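Local atomic coordinates of ribulose bisphosphate carboxylase small chain (Galdieria sulphuraria, PDB entry 4F0H), a protein that forms the small subunit of RuBisCO, the enzyme that fixes carbon dioxide onto ribulose bisphosphate, and probably stabilises the assembly of catalytic large subunits. Residues L14-E17 and Q18-K21. Sequence-based numbering, arbitrary orientation.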
loop_
_atom_site.group_PDB
_atom_site.type_symbol
_atom_site.label_atom_id
_atom_site.label_comp_id
_atom_site.label_asym_id
_atom_site.label_seq_id
_atom_site.Cartn_x
_atom_site.Cartn_y
_atom_site.Cartn_z
ATOM N N LEU B 14 -42.065 15.156 -36.525
ATOM C CA LEU B 14 -41.822 15.895 -37.774
ATOM C C LEU B 14 -42.768 15.462 -38.859
ATOM O O LEU B 14 -43.057 14.277 -38.930
ATOM C CB LEU B 14 -40.380 15.622 -38.249
ATOM C CG LEU B 14 -39.340 16.183 -37.277
ATOM C CD1 LEU B 14 -38.028 15.897 -37.852
ATOM C CD2 LEU B 14 -39.535 17.632 -37.157
ATOM N N THR B 15 -43.219 16.356 -39.743
ATOM C CA THR B 15 -43.989 15.858 -40.900
ATOM C C THR B 15 -43.003 15.350 -41.940
ATOM O O THR B 15 -41.804 15.619 -41.819
ATOM C CB THR B 15 -44.792 16.979 -41.569
ATOM O OG1 THR B 15 -43.891 18.044 -41.870
ATOM C CG2 THR B 15 -45.893 17.490 -40.615
ATOM N N ASP B 16 -43.476 14.636 -42.963
ATOM C CA ASP B 16 -42.560 14.253 -44.035
ATOM C C ASP B 16 -41.930 15.444 -44.767
ATOM O O ASP B 16 -40.816 15.322 -45.288
ATOM C CB ASP B 16 -43.224 13.331 -45.064
ATOM C CG ASP B 16 -43.310 11.894 -44.599
ATOM O OD1 ASP B 16 -43.694 11.029 -45.419
ATOM O OD2 ASP B 16 -42.949 11.597 -43.454
ATOM N N GLU B 17 -42.640 16.565 -44.847
ATOM C CA GLU B 17 -42.094 17.796 -45.399
ATOM C C GLU B 17 -40.877 18.255 -44.572
ATOM O O GLU B 17 -39.830 18.538 -45.136
ATOM C CB GLU B 17 -43.155 18.919 -45.517
ATOM C CG GLU B 17 -44.333 18.608 -46.560
ATOM C CD GLU B 17 -45.200 17.352 -46.155
ATOM O OE1 GLU B 17 -45.587 16.551 -47.052
ATOM O OE2 GLU B 17 -45.486 17.150 -44.937
ATOM N N GLN B 18 -41.047 18.287 -43.241
ATOM C CA GLN B 18 -39.983 18.605 -42.308
ATOM C C GLN B 18 -38.782 17.664 -42.434
ATOM O O GLN B 18 -37.643 18.143 -42.465
ATOM C CB GLN B 18 -40.517 18.672 -40.878
ATOM C CG GLN B 18 -41.362 19.882 -40.718
ATOM C CD GLN B 18 -42.013 19.934 -39.387
ATOM O OE1 GLN B 18 -42.689 18.997 -38.966
ATOM N NE2 GLN B 18 -41.780 21.007 -38.682
ATOM N N ILE B 19 -39.035 16.367 -42.619
ATOM C CA ILE B 19 -37.960 15.421 -42.643
ATOM C C ILE B 19 -37.132 15.711 -43.903
ATOM O O ILE B 19 -35.887 15.790 -43.881
ATOM C CB ILE B 19 -38.506 14.010 -42.639
ATOM C CG1 ILE B 19 -39.038 13.713 -41.230
ATOM C CG2 ILE B 19 -37.409 13.033 -43.042
ATOM C CD1 ILE B 19 -39.763 12.494 -41.127
ATOM N N LYS B 20 -37.848 15.953 -44.984
ATOM C CA LYS B 20 -37.240 16.165 -46.246
ATOM C C LYS B 20 -36.276 17.370 -46.161
ATOM O O LYS B 20 -35.208 17.324 -46.761
ATOM C CB LYS B 20 -38.369 16.345 -47.272
ATOM C CG LYS B 20 -37.943 16.497 -48.662
ATOM C CD LYS B 20 -37.757 17.923 -49.009
ATOM C CE LYS B 20 -37.103 18.044 -50.406
ATOM N NZ LYS B 20 -36.813 19.489 -50.675
ATOM N N LYS B 21 -36.645 18.424 -45.422
ATOM C CA LYS B 21 -35.789 19.568 -45.328
ATOM C C LYS B 21 -34.545 19.250 -44.464
ATOM O O LYS B 21 -33.480 19.780 -44.757
ATOM C CB LYS B 21 -36.496 20.822 -44.836
ATOM C CG LYS B 21 -37.717 21.217 -45.695
ATOM C CD LYS B 21 -38.350 22.553 -45.228
ATOM C CE LYS B 21 -39.636 22.942 -46.074
ATOM N NZ LYS B 21 -40.764 21.952 -46.082
#
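Thr15 and Gln18 close a capping box at the start of helix 16-28, each side chain gripping the other's backbone. Thr15 OG1 accepts from Gln18 N at 3.2 Å, nearly straight at 168°; a chi1 of 53° sets the hydroxyl between its own backbone N and carbonyl carbon, facing the first turn. In return Gln18 OE1 takes the Thr15 N-H on a lone pair, in the amide plane, at 2.8 Å. With CG beside its own backbone N (chi1 -71°) and the chain extended beyond it, the Gln18 side chain runs back past OG1 to Thr15. Replacing Gln18 by an alanine would remove OE1 and is likely to leave Thr15 N without this acceptor, reducing the box to its OG1 to Gln18 N half. Next to the box, Ile19 N donates to Thr15 O at 3.0 Å and Lys20 N to Asp16 O, starting the regular helical ladder. Leu14 CB rests on Ile19 CG1 at 3.8 Å, a hydrophobic contact flanking the cap, and Ile19 continues inward onto Leu65 and Ile68 of helix 61-74. Asp16 reaches that same helix through a salt bridge to Arg72. Reciprocal capping thus satisfies the backbone N-H groups of Thr15 and Gln18, while Asp16, already paired with Arg72, is likely to interact favourably with the helix dipole.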